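Long-range contact in uncharacterized SnoaL-like protein (Burkholderia thailandensis E264, PDB 3H3H), which is of unknown function but belongs to the SnoaL-like family of the NTF2 superfamily, and probably works as a dimer: residues 87-91 and 102-107. Numbering follows the deposited sequence.
Sequences DSVAI and LEVFHF
The CB-CG1-CD1 branch of Ile91 runs past the CE1 corner of the Phe105 ring. Ile91 CB is 3.9 Å from Phe105 CE1, Ile91 CG1 lies near Phe105 CE1 and CD1, and Ile91 CD1 ends 3.5 Å from Phe105 CE1 and farther from Phe105 CZ. With CG1 anti to the carbonyl carbon (chi1 -57°) and the chain extended beyond it, the methyl runs out obliquely to the ring. On the same face of the sheet Val89 CG2 meets Phe107 CE1 at 3.8 Å, and Phe13 of helix 7-22 packs edge-to-face on both phenylalanines. On the opposite side Ser88 CB sits over one face of the His106 imidazole, a CH-pi contact. At the ring's edge His106 ND1 donates to Asp87 OD1 (2.9 Å), on its syn side but 31° out of the carboxylate plane, itself turned 80° from the ring, while a water joins Asp87 OD2 to Phe107 O. Each carboxylate oxygen thus has its own partner. Ser88 OG bonds His119 of the second subunit, and Leu102 and Val104 pack on their own copies there. Paired backbone bonds link Val89 with Phe105 and Ile91 with Glu103, making an antiparallel hairpin in the curved sheet of an NTF2-like fold, between helix and dimer interface.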
loop_
_atom_site.group_PDB
_atom_site.type_symbol
_atom_site.label_atom_id
_atom_site.label_comp_id
_atom_site.label_asym_id
_atom_site.label_seq_id
_atom_site.Cartn_x
_atom_site.Cartn_y
_atom_site.Cartn_z
ATOM N N ASP B 87 10.217 3.500 2.403
ATOM C CA ASP B 87 10.439 4.481 1.342
ATOM C C ASP B 87 9.113 4.813 0.683
ATOM O O ASP B 87 9.087 5.442 -0.394
ATOM C CB ASP B 87 11.414 3.939 0.303
ATOM C CG ASP B 87 10.816 2.843 -0.600
ATOM O OD1 ASP B 87 9.665 2.368 -0.408
ATOM O OD2 ASP B 87 11.537 2.467 -1.545
ATOM N N SER B 88 8.018 4.501 1.375
ATOM C CA SER B 88 6.699 4.684 0.792
ATOM C C SER B 88 5.715 5.329 1.767
ATOM O O SER B 88 5.926 5.304 3.020
ATOM C CB SER B 88 6.151 3.371 0.291
ATOM O OG SER B 88 6.108 2.357 1.282
ATOM N N VAL B 89 4.698 5.938 1.171
ATOM C CA VAL B 89 3.566 6.513 1.880
ATOM C C VAL B 89 2.344 5.840 1.296
ATOM O O VAL B 89 2.263 5.624 0.091
ATOM C CB VAL B 89 3.509 8.031 1.678
ATOM C CG1 VAL B 89 2.239 8.642 2.193
ATOM C CG2 VAL B 89 4.712 8.685 2.417
ATOM N N ALA B 90 1.381 5.525 2.135
ATOM C CA ALA B 90 0.113 4.959 1.669
ATOM C C ALA B 90 -0.956 5.942 1.992
ATOM O O ALA B 90 -1.082 6.350 3.155
ATOM C CB ALA B 90 -0.207 3.638 2.399
ATOM N N ILE B 91 -1.681 6.382 0.973
ATOM C CA ILE B 91 -2.786 7.295 1.164
ATOM C C ILE B 91 -4.068 6.510 1.002
ATOM O O ILE B 91 -4.317 5.953 -0.044
ATOM C CB ILE B 91 -2.774 8.472 0.175
ATOM C CG1 ILE B 91 -1.439 9.261 0.283
ATOM C CG2 ILE B 91 -3.997 9.443 0.443
ATOM C CD1 ILE B 91 -1.396 10.519 -0.670
ATOM N N LEU B 102 -6.691 2.982 -1.791
ATOM C CA LEU B 102 -5.459 2.913 -1.027
ATOM C C LEU B 102 -4.321 2.878 -2.045
ATOM O O LEU B 102 -4.099 1.918 -2.788
ATOM C CB LEU B 102 -5.410 1.689 -0.138
ATOM C CG LEU B 102 -4.218 1.518 0.788
ATOM C CD1 LEU B 102 -2.825 1.451 0.151
ATOM C CD2 LEU B 102 -4.204 2.690 1.825
ATOM N N GLU B 103 -3.597 4.008 -2.115
ATOM C CA GLU B 103 -2.564 4.209 -3.082
ATOM C C GLU B 103 -1.244 4.264 -2.368
ATOM O O GLU B 103 -1.064 5.033 -1.440
ATOM C CB GLU B 103 -2.863 5.497 -3.895
ATOM C CG GLU B 103 -2.286 5.545 -5.258
ATOM C CD GLU B 103 -3.221 6.215 -6.251
ATOM O OE1 GLU B 103 -2.727 6.939 -7.129
ATOM O OE2 GLU B 103 -4.460 6.133 -6.113
ATOM N N VAL B 104 -0.293 3.464 -2.841
ATOM C CA VAL B 104 1.012 3.382 -2.243
ATOM C C VAL B 104 1.982 4.113 -3.167
ATOM O O VAL B 104 2.024 3.839 -4.400
ATOM C CB VAL B 104 1.452 1.947 -2.105
ATOM C CG1 VAL B 104 2.840 1.912 -1.505
ATOM C CG2 VAL B 104 0.453 1.158 -1.168
ATOM N N PHE B 105 2.784 5.002 -2.557
ATOM C CA PHE B 105 3.726 5.799 -3.297
ATOM C C PHE B 105 5.114 5.560 -2.798
ATOM O O PHE B 105 5.419 5.774 -1.610
ATOM C CB PHE B 105 3.422 7.271 -3.100
ATOM C CG PHE B 105 2.005 7.667 -3.432
ATOM C CD1 PHE B 105 0.975 7.581 -2.491
ATOM C CD2 PHE B 105 1.687 8.183 -4.678
ATOM C CE1 PHE B 105 -0.298 7.945 -2.816
ATOM C CE2 PHE B 105 0.383 8.565 -5.002
ATOM C CZ PHE B 105 -0.610 8.450 -4.083
ATOM N N HIS B 106 5.982 5.110 -3.682
ATOM C CA HIS B 106 7.370 4.913 -3.379
ATOM C C HIS B 106 8.157 6.097 -3.862
ATOM O O HIS B 106 7.944 6.597 -4.965
ATOM C CB HIS B 106 7.912 3.695 -4.051
ATOM C CG HIS B 106 7.303 2.439 -3.554
ATOM N ND1 HIS B 106 7.864 1.684 -2.542
ATOM C CD2 HIS B 106 6.141 1.830 -3.900
ATOM C CE1 HIS B 106 7.079 0.649 -2.302
ATOM N NE2 HIS B 106 6.035 0.702 -3.117
ATOM N N PHE B 107 9.074 6.550 -3.014
ATOM C CA PHE B 107 9.819 7.779 -3.323
ATOM C C PHE B 107 11.257 7.501 -3.679
ATOM O O PHE B 107 11.843 6.556 -3.162
ATOM C CB PHE B 107 9.802 8.747 -2.158
ATOM C CG PHE B 107 8.456 9.305 -1.916
ATOM C CD1 PHE B 107 7.494 8.555 -1.207
ATOM C CD2 PHE B 107 8.091 10.490 -2.517
ATOM C CE1 PHE B 107 6.209 9.068 -1.061
ATOM C CE2 PHE B 107 6.806 10.982 -2.369
ATOM C CZ PHE B 107 5.897 10.267 -1.664
HETATM O O HOH W 1 11.705 3.889 -3.684
#